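Local coordinates for protein glycoside Hydrolase (PDB 5T9X) that probably hydrolyses agarose-type polysaccharide as a family 16 glycoside hydrolase of a human gut bacterium, at residues Leu120-Ser125 against Thr147-Val152; Ala168-Ser173 against Asp191-Tyr196. All blocks are in the same frame, centred on the assembly; numbering follows the deposited sequence.

Overall arrangement
The fold is a β-sandwich of the kind expected for family 16, with a bound sodium ion, and each contact joins its two sheets. Following the chain from the N terminus, contact 1 opens on strand 119-122 of one sheet; the chain then passes strand 132-137 and comes back along strand 140-154 of the other, where contact 1 closes a loop of 21 residues. Next it re-enters the first sheet as strand 162-169, makes strand 176-182 of the second and closes contact 2 on strand 188-195. The contacts therefore follow in series, neither nested nor crossed. Their centres lie 13 Å apart: contact 1 has backbone hydrogen bonds, contact 2 meets through apolar side chains.

Contact 1: residues Leu120-Ser125 against Thr147-Val152; sequences LRIETS and TYTGCV
Ser125 and Tyr148 form a hydrogen-bonded antiparallel pair, the single β-bridge between segments whose directions differ by 164°. Ser125 N donates a hydrogen bond to Tyr148 O at 3.1 Å, and Tyr148 N returns a bond to Ser125 O at 3.0 Å, bent to 135° at the hydrogen. Beyond this one pair the backbones no longer bond directly, and a side chain takes over: Thr149 OG1 donates to Glu123 O at 3.0 Å, coming from above the carbonyl plane rather than within it. A chi1 of -168° puts that hydroxyl anti to Thr149 N, where it meets Glu123 O. The same carbonyl oxygen also receives a CA-H...O contact from Thr149 CA. Thr124 lies alongside Thr149, and its methyl CG2 meets Thr147 CG2 at 3.7 Å; Met303 of strand 298-304 touches both Thr124 and Thr149. Further along, Ile122 CG2 settles on the backbone of Gly150, 3.6 Å from its N, and Leu120 CD1 makes a looser contact with Val152 CG2 at 4.3 Å. A valine in place of Thr149 would probably leave Glu123 O without its hydroxyl donor, weakening the tie just where the backbone pairing ends. The chemistry thus changes along the seam between the two sheets of the sandwich, from paired amides through one hydroxyl bond to methyl groups buried toward the sodium-bearing end.

Contact 2: residues Ala168-Ser173 against Asp191-Tyr196; sequences AKIANS and DIIEAY
Ile193 and Ala195 turn their side chains toward Ala168 and Ile170 across the inside of the β-sandwich. Segment 191-196 carries the end of a sequence, Glu189 to Glu194, that matches the ExDxxE signature of family 16 active sites. Asp191 precedes the packing and touches Trp180 and His220. At Ile192 the strand turns a corner in a classic β-bulge, where Ile192 and Ile193 both stand opposite Val179, and Ile192 goes to Val254 and Val256 of the facing sheet. Ile193 then reaches across: its CD1 lies 4.1 Å from Ala168 CB, while its other branch, CG2, meets Ile170 CD1 at 4.4 Å. Glu194 points away from segment 168-173, and its carboxylate is held by His216 and Gln306. Ala195 takes the closest approach. Three carbons of Ile170 gather round its methyl, since a chi1 of -73° directs CG1 and CG2 to it together, and Ile170 CD1 comes to 3.5 Å from Ala195 CB. The CB of Tyr196 points away from segment 168-173, its OH bonds to Gln306 and its ring makes a cation-pi contact with Arg309, so its backbone does the touching: Ser173 O lies 4.2 Å from Tyr196 C.

Contact 1: residues Leu120-Ser125 against Thr147-Val152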
# COMPACT_ATOMS: atom_id res chain seq x y z
N LEU A 120 -1.41 1.12 -13.59
CA LEU A 120 -0.11 1.40 -13.00
C LEU A 120 0.57 0.04 -12.80
O LEU A 120 -0.04 -0.89 -12.30
CB LEU A 120 -0.28 2.09 -11.66
CG LEU A 120 0.98 2.35 -10.87
CD1 LEU A 120 1.91 3.27 -11.65
CD2 LEU A 120 0.62 2.95 -9.52
N ARG A 121 1.81 -0.06 -13.23
CA ARG A 121 2.54 -1.31 -13.20
C ARG A 121 3.87 -1.08 -12.48
O ARG A 121 4.61 -0.16 -12.82
CB ARG A 121 2.80 -1.82 -14.62
CG ARG A 121 1.57 -1.89 -15.54
CD ARG A 121 1.95 -2.21 -17.00
NE ARG A 121 2.74 -3.44 -17.02
CZ ARG A 121 2.24 -4.68 -17.11
NH1 ARG A 121 0.92 -4.91 -17.28
NH2 ARG A 121 3.10 -5.71 -17.04
N ILE A 122 4.14 -1.91 -11.46
CA ILE A 122 5.39 -1.85 -10.75
C ILE A 122 6.09 -3.17 -10.93
O ILE A 122 5.59 -4.17 -10.48
CB ILE A 122 5.17 -1.58 -9.27
CG1 ILE A 122 4.40 -0.28 -9.12
CG2 ILE A 122 6.50 -1.50 -8.50
CD1 ILE A 122 4.22 0.12 -7.68
N GLU A 123 7.26 -3.17 -11.58
CA GLU A 123 8.01 -4.41 -11.79
C GLU A 123 9.12 -4.66 -10.76
O GLU A 123 9.51 -3.77 -10.02
CB GLU A 123 8.50 -4.56 -13.25
CG GLU A 123 9.56 -3.60 -13.81
CD GLU A 123 10.24 -4.14 -15.10
OE1 GLU A 123 9.60 -4.94 -15.84
OE2 GLU A 123 11.43 -3.79 -15.38
N THR A 124 9.60 -5.89 -10.73
CA THR A 124 10.72 -6.31 -9.92
C THR A 124 11.76 -7.06 -10.75
O THR A 124 11.41 -7.94 -11.50
CB THR A 124 10.21 -7.20 -8.80
OG1 THR A 124 9.24 -6.47 -8.07
CG2 THR A 124 11.32 -7.61 -7.86
N SER A 125 13.03 -6.71 -10.60
CA SER A 125 14.10 -7.40 -11.29
C SER A 125 15.30 -7.43 -10.38
O SER A 125 15.30 -6.82 -9.33
CB SER A 125 14.45 -6.69 -12.60
OG SER A 125 15.17 -5.48 -12.38
N THR A 147 17.42 -5.96 -4.52
CA THR A 147 16.27 -6.27 -5.34
C THR A 147 15.70 -4.96 -5.87
O THR A 147 15.30 -4.13 -5.09
CB THR A 147 15.24 -7.01 -4.50
OG1 THR A 147 15.89 -8.12 -3.85
CG2 THR A 147 14.13 -7.52 -5.38
N TYR A 148 15.73 -4.76 -7.18
CA TYR A 148 15.23 -3.54 -7.78
C TYR A 148 13.71 -3.64 -7.90
O TYR A 148 13.19 -4.68 -8.29
CB TYR A 148 15.78 -3.32 -9.18
CG TYR A 148 17.21 -2.88 -9.32
CD1 TYR A 148 18.07 -2.77 -8.23
CD2 TYR A 148 17.72 -2.63 -10.61
CE1 TYR A 148 19.40 -2.37 -8.41
CE2 TYR A 148 19.03 -2.23 -10.79
CZ TYR A 148 19.87 -2.10 -9.69
OH TYR A 148 21.16 -1.69 -9.88
N THR A 149 13.02 -2.56 -7.56
CA THR A 149 11.59 -2.49 -7.76
C THR A 149 11.18 -1.03 -7.84
O THR A 149 12.03 -0.18 -8.13
CB THR A 149 10.84 -3.28 -6.67
OG1 THR A 149 9.48 -3.43 -7.05
CG2 THR A 149 10.93 -2.61 -5.31
N GLY A 150 9.91 -0.73 -7.64
CA GLY A 150 9.43 0.65 -7.81
C GLY A 150 8.59 1.22 -6.68
O GLY A 150 8.03 0.48 -5.89
N CYS A 151 8.50 2.54 -6.64
CA CYS A 151 7.72 3.27 -5.67
C CYS A 151 7.13 4.52 -6.29
O CYS A 151 7.81 5.23 -7.03
CB CYS A 151 8.60 3.66 -4.50
SG CYS A 151 7.71 4.28 -3.07
N VAL A 152 5.88 4.81 -5.97
CA VAL A 152 5.15 5.96 -6.48
C VAL A 152 4.61 6.77 -5.30
O VAL A 152 4.19 6.21 -4.28
CB VAL A 152 4.01 5.44 -7.36
CG1 VAL A 152 2.94 6.48 -7.64
CG2 VAL A 152 4.58 4.92 -8.68

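Contact 2: residues Ala168-Ser173 against Asp191-Tyr196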
# COMPACT_ATOMS: atom_id res chain seq x y z
N ALA A 168 -6.83 -3.35 -7.35
CA ALA A 168 -5.47 -3.81 -7.50
C ALA A 168 -5.38 -5.32 -7.52
O ALA A 168 -6.19 -6.04 -6.91
CB ALA A 168 -4.66 -3.30 -6.34
N LYS A 169 -4.35 -5.78 -8.20
CA LYS A 169 -4.05 -7.19 -8.28
C LYS A 169 -2.69 -7.43 -7.64
O LYS A 169 -1.64 -7.11 -8.21
CB LYS A 169 -4.06 -7.64 -9.73
CG LYS A 169 -3.88 -9.13 -9.93
CD LYS A 169 -4.14 -9.45 -11.40
CE LYS A 169 -4.52 -10.89 -11.64
NZ LYS A 169 -3.33 -11.73 -11.41
N ILE A 170 -2.72 -8.03 -6.46
CA ILE A 170 -1.53 -8.25 -5.66
C ILE A 170 -0.56 -9.16 -6.41
O ILE A 170 -0.97 -10.16 -7.02
CB ILE A 170 -1.93 -8.85 -4.31
CG1 ILE A 170 -2.60 -7.76 -3.46
CG2 ILE A 170 -0.74 -9.45 -3.59
CD1 ILE A 170 -3.54 -8.31 -2.42
N ALA A 171 0.72 -8.83 -6.37
CA ALA A 171 1.70 -9.57 -7.13
C ALA A 171 1.82 -11.01 -6.62
O ALA A 171 1.79 -11.24 -5.43
CB ALA A 171 3.05 -8.89 -7.09
N ASN A 172 1.96 -11.95 -7.55
CA ASN A 172 2.22 -13.36 -7.23
C ASN A 172 3.72 -13.54 -6.94
O ASN A 172 4.45 -14.15 -7.70
CB ASN A 172 1.74 -14.26 -8.36
CG ASN A 172 1.86 -15.76 -8.06
OD1 ASN A 172 2.17 -16.21 -6.95
ND2 ASN A 172 1.61 -16.54 -9.07
N SER A 173 4.13 -13.03 -5.78
CA SER A 173 5.51 -12.76 -5.44
C SER A 173 5.70 -12.80 -3.93
O SER A 173 4.78 -12.53 -3.15
CB SER A 173 5.86 -11.38 -5.95
OG SER A 173 7.26 -11.17 -5.88
N ASP A 191 -2.22 2.14 6.39
CA ASP A 191 -1.96 1.13 5.36
C ASP A 191 -3.25 0.61 4.83
O ASP A 191 -4.03 0.06 5.58
CB ASP A 191 -1.17 -0.04 5.91
CG ASP A 191 0.12 0.40 6.52
OD1 ASP A 191 0.89 1.14 5.86
OD2 ASP A 191 0.34 0.03 7.68
N ILE A 192 -3.45 0.78 3.53
CA ILE A 192 -4.65 0.31 2.87
C ILE A 192 -4.50 -1.16 2.43
O ILE A 192 -5.29 -2.02 2.78
CB ILE A 192 -5.03 1.26 1.72
CG1 ILE A 192 -5.24 2.66 2.30
CG2 ILE A 192 -6.31 0.79 1.05
CD1 ILE A 192 -5.44 3.75 1.28
N ILE A 193 -3.46 -1.42 1.67
CA ILE A 193 -3.09 -2.75 1.27
C ILE A 193 -1.64 -2.97 1.65
O ILE A 193 -0.75 -2.23 1.24
CB ILE A 193 -3.20 -2.95 -0.26
CG1 ILE A 193 -4.63 -2.70 -0.74
CG2 ILE A 193 -2.79 -4.38 -0.62
CD1 ILE A 193 -4.86 -2.87 -2.24
N GLU A 194 -1.41 -4.01 2.44
CA GLU A 194 -0.08 -4.64 2.53
C GLU A 194 -0.32 -6.14 2.41
O GLU A 194 -1.09 -6.71 3.17
CB GLU A 194 0.63 -4.23 3.82
CG GLU A 194 1.98 -4.89 4.04
CD GLU A 194 2.72 -4.34 5.25
OE1 GLU A 194 2.12 -4.28 6.35
OE2 GLU A 194 3.92 -4.00 5.10
N ALA A 195 0.26 -6.76 1.38
CA ALA A 195 -0.03 -8.15 1.06
C ALA A 195 1.15 -8.85 0.40
O ALA A 195 1.97 -8.22 -0.27
CB ALA A 195 -1.27 -8.25 0.18
N TYR A 196 1.22 -10.16 0.64
CA TYR A 196 2.22 -11.04 0.04
C TYR A 196 1.43 -12.09 -0.73
O TYR A 196 0.63 -12.82 -0.14
CB TYR A 196 3.08 -11.68 1.14
CG TYR A 196 3.53 -10.66 2.14
CD1 TYR A 196 4.65 -9.89 1.89
CD2 TYR A 196 2.80 -10.40 3.28
CE1 TYR A 196 5.08 -8.91 2.77
CE2 TYR A 196 3.21 -9.42 4.17
CZ TYR A 196 4.36 -8.68 3.91
OH TYR A 196 4.79 -7.69 4.78